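Long-range contact in threonine synthase (Brucella melitensis bv. 1, PDB 4F4F), which probably catalyses the pyridoxal-phosphate-dependent conversion of O-phospho-L-homoserine and water to L-threonine and phosphate, the last step of threonine biosynthesis: residues L281-L295 with L356-V370. Numbering follows the deposited sequence.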
loop_
_atom_site.group_PDB
_atom_site.type_symbol
_atom_site.label_atom_id
_atom_site.label_comp_id
_atom_site.label_asym_id
_atom_site.label_seq_id
_atom_site.Cartn_x
_atom_site.Cartn_y
_atom_site.Cartn_z
ATOM N N LEU A 281 -6.869 -13.175 9.758
ATOM C CA LEU A 281 -6.120 -12.063 9.220
ATOM C C LEU A 281 -5.180 -11.621 10.341
ATOM O O LEU A 281 -5.641 -11.309 11.451
ATOM C CB LEU A 281 -7.050 -10.918 8.793
ATOM C CG LEU A 281 -7.951 -11.135 7.582
ATOM C CD1 LEU A 281 -9.040 -10.067 7.527
ATOM C CD2 LEU A 281 -7.102 -11.129 6.300
ATOM N N ILE A 282 -3.877 -11.661 10.095
ATOM C CA ILE A 282 -2.902 -11.432 11.176
ATOM C C ILE A 282 -2.064 -10.227 10.804
ATOM O O ILE A 282 -1.453 -10.172 9.714
ATOM C CB ILE A 282 -2.017 -12.680 11.415
ATOM C CG1 ILE A 282 -2.894 -13.905 11.701
ATOM C CG2 ILE A 282 -1.049 -12.423 12.566
ATOM C CD1 ILE A 282 -2.131 -15.203 12.002
ATOM N N ILE A 283 -2.052 -9.251 11.705
ATOM C CA ILE A 283 -1.285 -8.035 11.568
ATOM C C ILE A 283 0.103 -8.324 12.094
ATOM O O ILE A 283 0.245 -8.753 13.252
ATOM C CB ILE A 283 -1.914 -6.882 12.420
ATOM C CG1 ILE A 283 -3.402 -6.627 12.049
ATOM C CG2 ILE A 283 -1.047 -5.632 12.336
ATOM C CD1 ILE A 283 -4.258 -5.980 13.144
ATOM N N ALA A 284 1.132 -8.076 11.295
ATOM C CA ALA A 284 2.507 -8.279 11.750
ATOM C C ALA A 284 3.222 -6.918 11.792
ATOM O O ALA A 284 3.272 -6.204 10.783
ATOM C CB ALA A 284 3.250 -9.248 10.823
ATOM N N THR A 285 3.762 -6.568 12.962
ATOM C CA THR A 285 4.343 -5.261 13.170
ATOM C C THR A 285 5.821 -5.436 13.534
ATOM O O THR A 285 6.252 -6.513 13.966
ATOM C CB THR A 285 3.648 -4.481 14.326
ATOM O OG1 THR A 285 4.189 -4.913 15.603
ATOM C CG2 THR A 285 2.112 -4.666 14.262
ATOM N N ASN A 286 6.574 -4.363 13.354
ATOM C CA ASN A 286 7.891 -4.239 13.940
ATOM C C ASN A 286 7.793 -3.653 15.360
ATOM O O ASN A 286 6.698 -3.643 15.943
ATOM C CB ASN A 286 8.891 -3.538 12.975
ATOM C CG ASN A 286 8.638 -2.043 12.758
ATOM O OD1 ASN A 286 8.128 -1.326 13.622
ATOM N ND2 ASN A 286 9.062 -1.558 11.587
ATOM N N ASP A 287 8.922 -3.216 15.939
ATOM C CA ASP A 287 8.933 -2.592 17.278
ATOM C C ASP A 287 7.953 -1.417 17.431
ATOM O O ASP A 287 7.555 -1.077 18.531
ATOM C CB ASP A 287 10.362 -2.111 17.624
ATOM C CG ASP A 287 11.395 -3.217 17.470
ATOM O OD1 ASP A 287 11.560 -4.004 18.407
ATOM O OD2 ASP A 287 11.975 -3.344 16.376
ATOM N N ASN A 288 7.573 -0.797 16.323
ATOM C CA ASN A 288 6.502 0.201 16.337
ATOM C C ASN A 288 5.176 -0.549 16.284
ATOM O O ASN A 288 4.625 -0.830 15.220
ATOM C CB ASN A 288 6.671 1.142 15.157
ATOM C CG ASN A 288 7.982 1.882 15.220
ATOM O OD1 ASN A 288 8.100 2.858 15.943
ATOM N ND2 ASN A 288 8.980 1.412 14.480
ATOM N N ASP A 289 4.684 -0.886 17.462
ATOM C CA ASP A 289 3.703 -1.937 17.606
ATOM C C ASP A 289 2.351 -1.418 18.103
ATOM O O ASP A 289 1.592 -2.176 18.725
ATOM C CB ASP A 289 4.278 -3.002 18.546
ATOM C CG ASP A 289 4.450 -2.520 19.979
ATOM O OD1 ASP A 289 4.449 -1.297 20.290
ATOM O OD2 ASP A 289 4.602 -3.420 20.821
ATOM N N ILE A 290 2.030 -0.166 17.773
ATOM C CA ILE A 290 0.737 0.420 18.144
ATOM C C ILE A 290 -0.418 -0.524 17.853
ATOM O O ILE A 290 -1.282 -0.720 18.698
ATOM C CB ILE A 290 0.498 1.821 17.499
ATOM C CG1 ILE A 290 -0.689 2.511 18.197
ATOM C CG2 ILE A 290 0.320 1.764 15.970
ATOM C CD1 ILE A 290 -0.811 3.957 17.793
ATOM N N LEU A 291 -0.379 -1.178 16.696
ATOM C CA LEU A 291 -1.486 -2.063 16.299
ATOM C C LEU A 291 -1.524 -3.323 17.162
ATOM O O LEU A 291 -2.600 -3.781 17.556
ATOM C CB LEU A 291 -1.413 -2.408 14.825
ATOM C CG LEU A 291 -1.599 -1.233 13.834
ATOM C CD1 LEU A 291 -1.261 -1.663 12.406
ATOM C CD2 LEU A 291 -3.020 -0.689 13.874
ATOM N N SER A 292 -0.370 -3.897 17.447
ATOM C CA SER A 292 -0.308 -5.033 18.351
ATOM C C SER A 292 -0.808 -4.635 19.758
ATOM O O SER A 292 -1.650 -5.310 20.342
ATOM C CB SER A 292 1.136 -5.575 18.402
ATOM O OG SER A 292 1.197 -6.718 19.238
ATOM N N ARG A 293 -0.321 -3.514 20.292
ATOM C CA ARG A 293 -0.787 -3.042 21.586
ATOM C C ARG A 293 -2.288 -2.771 21.580
ATOM O O ARG A 293 -2.973 -2.998 22.589
ATOM C CB ARG A 293 -0.049 -1.791 22.029
ATOM C CG ARG A 293 1.429 -2.056 22.313
ATOM C CD ARG A 293 2.153 -0.798 22.769
ATOM N NE ARG A 293 2.518 0.164 21.704
ATOM C CZ ARG A 293 1.940 1.350 21.504
ATOM N NH1 ARG A 293 0.886 1.721 22.230
ATOM N NH2 ARG A 293 2.396 2.156 20.553
ATOM N N THR A 294 -2.788 -2.268 20.459
ATOM C CA THR A 294 -4.215 -2.003 20.326
ATOM C C THR A 294 -5.015 -3.279 20.413
ATOM O O THR A 294 -6.003 -3.335 21.127
ATOM C CB THR A 294 -4.562 -1.247 19.001
ATOM O OG1 THR A 294 -3.933 0.037 19.027
ATOM C CG2 THR A 294 -6.079 -1.069 18.876
ATOM N N LEU A 295 -4.609 -4.316 19.692
ATOM C CA LEU A 295 -5.353 -5.577 19.790
ATOM C C LEU A 295 -5.266 -6.186 21.214
ATOM O O LEU A 295 -6.227 -6.808 21.690
ATOM C CB LEU A 295 -4.913 -6.611 18.734
ATOM C CG LEU A 295 -5.506 -6.557 17.309
ATOM C CD1 LEU A 295 -6.806 -7.363 17.295
ATOM C CD2 LEU A 295 -5.695 -5.143 16.762
ATOM N N LEU A 356 -14.214 -3.435 19.953
ATOM C CA LEU A 356 -12.929 -4.133 20.188
ATOM C C LEU A 356 -13.092 -5.620 20.006
ATOM O O LEU A 356 -12.274 -6.254 19.346
ATOM C CB LEU A 356 -12.359 -3.808 21.581
ATOM C CG LEU A 356 -11.006 -4.400 21.966
ATOM C CD1 LEU A 356 -9.922 -3.966 20.970
ATOM C CD2 LEU A 356 -10.689 -3.963 23.399
ATOM N N SER A 357 -14.194 -6.169 20.521
ATOM C CA SER A 357 -14.502 -7.590 20.320
ATOM C C SER A 357 -14.698 -7.911 18.858
ATOM O O SER A 357 -14.259 -8.980 18.401
ATOM C CB SER A 357 -15.775 -8.011 21.054
ATOM O OG SER A 357 -15.592 -7.958 22.439
ATOM N N ALA A 358 -15.353 -7.013 18.122
ATOM C CA ALA A 358 -15.549 -7.250 16.694
ATOM C C ALA A 358 -14.192 -7.305 15.980
ATOM O O ALA A 358 -13.995 -8.128 15.103
ATOM C CB ALA A 358 -16.426 -6.187 16.070
ATOM N N ILE A 359 -13.253 -6.433 16.363
ATOM C CA ILE A 359 -11.925 -6.439 15.738
ATOM C C ILE A 359 -11.230 -7.741 16.068
ATOM O O ILE A 359 -10.691 -8.427 15.189
ATOM C CB ILE A 359 -11.085 -5.202 16.166
ATOM C CG1 ILE A 359 -11.670 -3.948 15.500
ATOM C CG2 ILE A 359 -9.627 -5.397 15.785
ATOM C CD1 ILE A 359 -11.274 -2.624 16.161
ATOM N N ARG A 360 -11.298 -8.129 17.338
ATOM C CA ARG A 360 -10.585 -9.331 17.777
ATOM C C ARG A 360 -11.159 -10.630 17.201
ATOM O O ARG A 360 -10.442 -11.652 17.120
ATOM C CB ARG A 360 -10.563 -9.408 19.285
ATOM C CG ARG A 360 -9.693 -8.363 19.938
ATOM C CD ARG A 360 -10.014 -8.332 21.429
ATOM N NE ARG A 360 -8.994 -7.605 22.175
ATOM C CZ ARG A 360 -9.126 -7.183 23.423
ATOM N NH1 ARG A 360 -10.246 -7.390 24.095
ATOM N NH2 ARG A 360 -8.124 -6.515 23.990
ATOM N N SER A 361 -12.433 -10.589 16.814
ATOM C CA SER A 361 -13.078 -11.740 16.232
ATOM C C SER A 361 -12.559 -12.056 14.839
ATOM O O SER A 361 -12.723 -13.183 14.372
ATOM C CB SER A 361 -14.608 -11.573 16.194
ATOM O OG SER A 361 -15.002 -10.776 15.122
ATOM N N GLU A 362 -11.962 -11.066 14.162
ATOM C CA GLU A 362 -11.473 -11.274 12.813
ATOM C C GLU A 362 -9.968 -11.045 12.604
ATOM O O GLU A 362 -9.416 -11.498 11.582
ATOM C CB GLU A 362 -12.263 -10.367 11.862
ATOM C CG GLU A 362 -13.780 -10.569 11.968
ATOM C CD GLU A 362 -14.470 -9.930 10.778
ATOM O OE1 GLU A 362 -15.091 -8.884 10.944
ATOM O OE2 GLU A 362 -14.316 -10.447 9.662
ATOM N N PHE A 363 -9.314 -10.386 13.557
ATOM C CA PHE A 363 -7.908 -9.997 13.443
ATOM C C PHE A 363 -7.149 -10.455 14.676
ATOM O O PHE A 363 -7.715 -10.504 15.769
ATOM C CB PHE A 363 -7.732 -8.459 13.343
ATOM C CG PHE A 363 -8.301 -7.844 12.099
ATOM C CD1 PHE A 363 -9.647 -7.510 12.033
ATOM C CD2 PHE A 363 -7.493 -7.596 11.002
ATOM C CE1 PHE A 363 -10.187 -6.977 10.888
ATOM C CE2 PHE A 363 -8.016 -7.020 9.848
ATOM C CZ PHE A 363 -9.357 -6.719 9.794
ATOM N N SER A 364 -5.881 -10.805 14.496
ATOM C CA SER A 364 -4.923 -10.807 15.592
ATOM C C SER A 364 -3.629 -10.122 15.138
ATOM O O SER A 364 -3.528 -9.659 14.012
ATOM C CB SER A 364 -4.689 -12.205 16.151
ATOM O OG SER A 364 -4.365 -13.071 15.148
ATOM N N ALA A 365 -2.683 -10.000 16.051
ATOM C CA ALA A 365 -1.513 -9.168 15.845
ATOM C C ALA A 365 -0.329 -9.701 16.587
ATOM O O ALA A 365 -0.467 -10.252 17.693
ATOM C CB ALA A 365 -1.794 -7.756 16.318
ATOM N N GLY A 366 0.841 -9.558 15.982
ATOM C CA GLY A 366 2.072 -9.823 16.711
ATOM C C GLY A 366 3.169 -8.921 16.198
ATOM O O GLY A 366 3.002 -8.208 15.181
ATOM N N ARG A 367 4.287 -9.003 16.892
ATOM C CA ARG A 367 5.411 -8.143 16.701
ATOM C C ARG A 367 6.663 -8.970 16.480
ATOM O O ARG A 367 6.762 -10.095 16.966
ATOM C CB ARG A 367 5.562 -7.328 17.972
ATOM C CG ARG A 367 6.538 -6.197 17.907
ATOM C CD ARG A 367 6.781 -5.630 19.303
ATOM N NE ARG A 367 7.424 -6.608 20.182
ATOM C CZ ARG A 367 7.750 -6.394 21.460
ATOM N NH1 ARG A 367 7.527 -5.211 22.023
ATOM N NH2 ARG A 367 8.327 -7.361 22.160
ATOM N N SER A 368 7.631 -8.394 15.771
ATOM C CA SER A 368 8.971 -9.010 15.622
ATOM C C SER A 368 10.031 -7.917 15.811
ATOM O O SER A 368 10.008 -6.903 15.104
ATOM C CB SER A 368 9.131 -9.652 14.245
ATOM O OG SER A 368 10.400 -10.286 14.085
ATOM N N THR A 369 10.912 -8.110 16.781
ATOM C CA THR A 369 12.024 -7.180 17.009
ATOM C C THR A 369 13.073 -7.343 15.907
ATOM O O THR A 369 13.040 -8.305 15.125
ATOM C CB THR A 369 12.717 -7.481 18.345
ATOM O OG1 THR A 369 13.263 -8.800 18.294
ATOM C CG2 THR A 369 11.730 -7.349 19.534
ATOM N N VAL A 370 14.035 -6.430 15.884
ATOM C CA VAL A 370 15.114 -6.493 14.908
ATOM C C VAL A 370 15.840 -7.834 14.982
ATOM O O VAL A 370 16.071 -8.444 13.964
ATOM C CB VAL A 370 16.094 -5.303 15.081
ATOM C CG1 VAL A 370 17.433 -5.593 14.399
ATOM C CG2 VAL A 370 15.445 -4.015 14.562
HETATM O O HOH W 1 -7.597 -13.443 12.697
HETATM O O HOH W 2 14.469 -4.525 17.887
HETATM O O HOH W 3 11.762 -5.011 14.055
HETATM O O HOH W 4 7.798 -2.729 20.759
#
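Strand 363-367 closes one edge of the mixed sheet in this fold type II pyridoxal-phosphate enzyme, pairing in parallel with strand 278-285. Midway, Ile-283 N donates almost straight to Ser-364 O (2.8 Å, 176°), and Ile-283 O accepts from Gly-366 N at 2.9 Å. Thr-285 continues the pattern, its N bonded to Gly-366 O and its O to Ser-368 N. On the sheet face of Ile-283, Ala-365 and Phe-363, helix 290-297 packs over strand 363-367. Ala-365 CB lies 3.7 Å from Ser-292 CA. Leu-295 CD1 packs against Ile-359 CG2 (3.8 Å) and touches Phe-363 O and CB. The Leu-281 and Phe-363 side chains lie side by side, Leu-281 CD1 4.0 Å from Phe-363 CE2. Ile-283 also nears Phe-262, a cofactor-binding residue, so this face reaches toward the pyridoxal-phosphate site. At the pair's C-terminal end, Arg-367 bends at chi3 (65°) and lays its CD against Asp-289 OD2; the salt bridge from NH1 is long. Asp-289 OD1 is held by Arg-293 NE. Where helix 353-362 leads into the strand, the extended Arg-360 side chain brings NE and NH2 side-on to one atom, Leu-295 O, at 2.9 and 3.0 Å; NE lies in the carbonyl plane, NH2 above it.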